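Local structure of CAG pathogenicity island protein 13 (Helicobacter pylori, 2G3V) at residues R74-S79 with M134-M139. The protein is of unknown function but is encoded in the cag pathogenicity island, which specifies a type IV secretion system. Sequence-based numbering, arbitrary orientation.
Sequences RAVIKS and MSIREM
Ile136 sets its side chain against Ala75, Val76 and Ser79, and all of the close contacts between residues 74-79 and 134-139 run through it. The interface is small, with 180 Å² buried over both sides, and it is mainly apolar. Its delta methyl, Ile136 CD1, meets Val76 CG2 at 3.3 Å, which is tighter than usual for two methyl carbons, and the two side chains meet at a slant. The same CD1 lies 4.2 Å from Ala75 CB. The other branch of Ile136 turns to the serine: CG2 is 3.5 Å from Ser79 CB and 3.9 Å from Ser79 OG. Val76 presents CG2 here because CG1 is anti to the backbone N (chi1 -179°), which leaves CG2 beside that nitrogen, on the side where Ile136 CD1 arrives.

The polar groups bond within their own segments. Ser79 OG donates to Ala75 O at 2.8 Å, from above the carbonyl plane. Ser79 N donates to the same oxygen, so two donors of one residue grip it. This ties the serine hydroxyl to its own helix, with CB the nearer atom to Ile136 CG2. On the other side, Ser135 is the N-cap of helix 136-149. It forms a capping box with Glu138, through two weak bonds: Glu138 N to Ser135 OG at 3.4 Å, and Ser135 N to Glu138 OE1 at 3.5 Å. Ile136 follows directly, in the first turn.

The contact thus joins the short helix 73-79 to the start of helix 136-149, in an all-helical chain. Ile136 also touches Ile80, just after helix 73-79. Val76 and Met139, a selenomethionine, both pack on Met70 in the loop before helix 73-79 and on Phe85 of helix 82-105, so a third helix touches both segments.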
ATOM      1  N   ARG A  74     -11.805   0.913 -22.989  1.00  5.09           N
ATOM      2  CA  ARG A  74     -11.659   1.661 -24.235  1.00  7.04           C
ATOM      3  C   ARG A  74     -10.736   2.886 -24.109  1.00  5.84           C
ATOM      4  O   ARG A  74      -9.616   2.900 -24.598  1.00  6.30           O
ATOM      5  CB  ARG A  74     -13.045   2.143 -24.688  1.00  9.00           C
ATOM      6  CG  ARG A  74     -13.096   2.793 -26.061  1.00 10.27           C
ATOM      7  CD  ARG A  74     -14.248   3.788 -26.197  1.00 11.55           C
ATOM      8  NE  ARG A  74     -13.903   5.131 -25.729  1.00 13.44           N
ATOM      9  CZ  ARG A  74     -12.859   5.837 -26.158  1.00 12.33           C
ATOM     10  NH1 ARG A  74     -12.626   7.055 -25.678  1.00 11.72           N
ATOM     11  NH2 ARG A  74     -12.037   5.320 -27.058  1.00 13.27           N
ATOM     12  N   ALA A  75     -11.244   3.900 -23.424  1.00  4.78           N
ATOM     13  CA  ALA A  75     -10.608   5.205 -23.206  1.00  5.10           C
ATOM     14  C   ALA A  75      -9.309   5.194 -22.428  1.00  5.44           C
ATOM     15  O   ALA A  75      -8.453   6.044 -22.628  1.00  4.39           O
ATOM     16  CB  ALA A  75     -11.605   6.125 -22.505  1.00  2.83           C
ATOM     17  N   VAL A  76      -9.174   4.232 -21.525  1.00  6.17           N
ATOM     18  CA  VAL A  76      -7.977   4.142 -20.718  1.00  5.59           C
ATOM     19  C   VAL A  76      -6.744   3.854 -21.566  1.00  5.51           C
ATOM     20  O   VAL A  76      -5.696   4.464 -21.350  1.00  6.57           O
ATOM     21  CB  VAL A  76      -8.130   3.052 -19.633  1.00  7.67           C
ATOM     22  CG1 VAL A  76      -6.874   2.986 -18.787  1.00  6.05           C
ATOM     23  CG2 VAL A  76      -9.354   3.346 -18.761  1.00  5.27           C
ATOM     24  N   ILE A  77      -6.855   2.942 -22.530  1.00  5.28           N
ATOM     25  CA  ILE A  77      -5.698   2.628 -23.366  1.00  5.87           C
ATOM     26  C   ILE A  77      -5.307   3.787 -24.269  1.00  6.95           C
ATOM     27  O   ILE A  77      -4.152   3.902 -24.664  1.00  7.72           O
ATOM     28  CB  ILE A  77      -5.913   1.357 -24.226  1.00  4.46           C
ATOM     29  CG1 ILE A  77      -7.264   1.410 -24.934  1.00  6.24           C
ATOM     30  CG2 ILE A  77      -5.778   0.127 -23.357  1.00  4.35           C
ATOM     31  CD1 ILE A  77      -7.615   0.150 -25.725  1.00  5.09           C
ATOM     32  N   LYS A  78      -6.265   4.652 -24.579  1.00  8.46           N
ATOM     33  CA  LYS A  78      -6.007   5.814 -25.425  1.00  9.15           C
ATOM     34  C   LYS A  78      -5.515   6.990 -24.575  1.00  8.89           C
ATOM     35  O   LYS A  78      -4.487   7.604 -24.862  1.00  7.05           O
ATOM     36  CB  LYS A  78      -7.286   6.222 -26.172  1.00 11.36           C
ATOM     37  CG  LYS A  78      -7.802   5.163 -27.150  1.00 15.04           C
ATOM     38  CD  LYS A  78      -6.859   4.984 -28.342  1.00 16.84           C
ATOM     39  CE  LYS A  78      -7.199   3.743 -29.158  1.00 16.15           C
ATOM     40  NZ  LYS A  78      -6.900   2.485 -28.407  1.00 17.21           N
ATOM     41  N   SER A  79      -6.260   7.297 -23.522  1.00  9.49           N
ATOM     42  CA  SER A  79      -5.897   8.403 -22.655  1.00  9.93           C
ATOM     43  C   SER A  79      -4.648   8.140 -21.811  1.00  8.32           C
ATOM     44  O   SER A  79      -3.781   9.006 -21.684  1.00  8.47           O
ATOM     45  CB  SER A  79      -7.069   8.735 -21.734  1.00 10.31           C
ATOM     46  OG  SER A  79      -8.269   8.875 -22.471  1.00 13.87           O
HETATM   47  N   MSE A 134     -13.295   4.845 -10.101  1.00  5.37           N
HETATM   48  CA  MSE A 134     -12.469   5.974 -10.542  1.00  6.09           C
HETATM   49  C   MSE A 134     -12.811   6.384 -11.952  1.00  4.69           C
HETATM   50  O   MSE A 134     -13.532   5.676 -12.655  1.00  3.66           O
HETATM   51  CB  MSE A 134     -10.982   5.629 -10.510  1.00  5.23           C
HETATM   52  CG  MSE A 134     -10.311   5.694  -9.155  1.00  7.05           C
HETATM   53 SE   MSE A 134      -8.405   5.629  -9.493  1.00  9.38          SE
HETATM   54  CE  MSE A 134      -7.983   7.457  -9.122  1.00  9.85           C
ATOM     55  N   SER A 135     -12.288   7.538 -12.358  1.00  4.89           N
ATOM     56  CA  SER A 135     -12.482   8.048 -13.710  1.00  3.78           C
ATOM     57  C   SER A 135     -11.112   8.045 -14.381  1.00  3.95           C
ATOM     58  O   SER A 135     -10.110   7.712 -13.750  1.00  3.42           O
ATOM     59  CB  SER A 135     -13.056   9.468 -13.681  1.00  3.99           C
ATOM     60  OG  SER A 135     -12.214  10.345 -12.965  1.00  7.29           O
ATOM     61  N   ILE A 136     -11.069   8.401 -15.662  1.00  4.78           N
ATOM     62  CA  ILE A 136      -9.812   8.439 -16.401  1.00  5.78           C
ATOM     63  C   ILE A 136      -8.865   9.459 -15.784  1.00  6.80           C
ATOM     64  O   ILE A 136      -7.747   9.131 -15.383  1.00  7.68           O
ATOM     65  CB  ILE A 136     -10.055   8.825 -17.867  1.00  5.38           C
ATOM     66  CG1 ILE A 136     -11.018   7.820 -18.517  1.00  5.72           C
ATOM     67  CG2 ILE A 136      -8.738   8.908 -18.613  1.00  6.16           C
ATOM     68  CD1 ILE A 136     -10.554   6.386 -18.474  1.00  1.95           C
ATOM     69  N   ARG A 137      -9.331  10.700 -15.702  1.00  8.23           N
ATOM     70  CA  ARG A 137      -8.538  11.791 -15.149  1.00  9.89           C
ATOM     71  C   ARG A 137      -8.010  11.448 -13.768  1.00  9.19           C
ATOM     72  O   ARG A 137      -6.829  11.621 -13.474  1.00  8.25           O
ATOM     73  CB  ARG A 137      -9.382  13.063 -15.079  1.00 11.78           C
ATOM     74  CG  ARG A 137      -9.886  13.569 -16.435  1.00 14.64           C
ATOM     75  CD  ARG A 137      -8.744  14.032 -17.326  1.00 15.53           C
ATOM     76  NE  ARG A 137      -7.846  12.936 -17.670  1.00 18.28           N
ATOM     77  CZ  ARG A 137      -6.744  13.065 -18.403  1.00 20.05           C
ATOM     78  NH1 ARG A 137      -6.389  14.255 -18.878  1.00 21.83           N
ATOM     79  NH2 ARG A 137      -5.997  12.001 -18.666  1.00 21.01           N
ATOM     80  N   GLU A 138      -8.902  10.973 -12.912  1.00  9.59           N
ATOM     81  CA  GLU A 138      -8.522  10.579 -11.558  1.00  9.68           C
ATOM     82  C   GLU A 138      -7.336   9.620 -11.608  1.00  7.55           C
ATOM     83  O   GLU A 138      -6.337   9.806 -10.918  1.00  8.94           O
ATOM     84  CB  GLU A 138      -9.691   9.872 -10.873  1.00 11.78           C
ATOM     85  CG  GLU A 138     -10.627  10.765 -10.101  1.00 13.45           C
ATOM     86  CD  GLU A 138     -11.888  10.030  -9.677  1.00 15.42           C
ATOM     87  OE1 GLU A 138     -11.773   8.880  -9.182  1.00 15.63           O
ATOM     88  OE2 GLU A 138     -12.987  10.605  -9.841  1.00 16.25           O
HETATM   89  N   MSE A 139      -7.457   8.588 -12.435  1.00  5.44           N
HETATM   90  CA  MSE A 139      -6.401   7.592 -12.545  1.00  5.93           C
HETATM   91  C   MSE A 139      -5.102   8.201 -13.046  1.00  5.13           C
HETATM   92  O   MSE A 139      -4.032   7.908 -12.524  1.00  7.08           O
HETATM   93  CB  MSE A 139      -6.848   6.459 -13.482  1.00  8.00           C
HETATM   94  CG  MSE A 139      -5.876   5.273 -13.594  1.00  9.84           C
HETATM   95 SE   MSE A 139      -5.644   4.239 -11.971  1.00  9.73          SE
HETATM   96  CE  MSE A 139      -7.344   3.323 -11.957  1.00  3.82           C
TER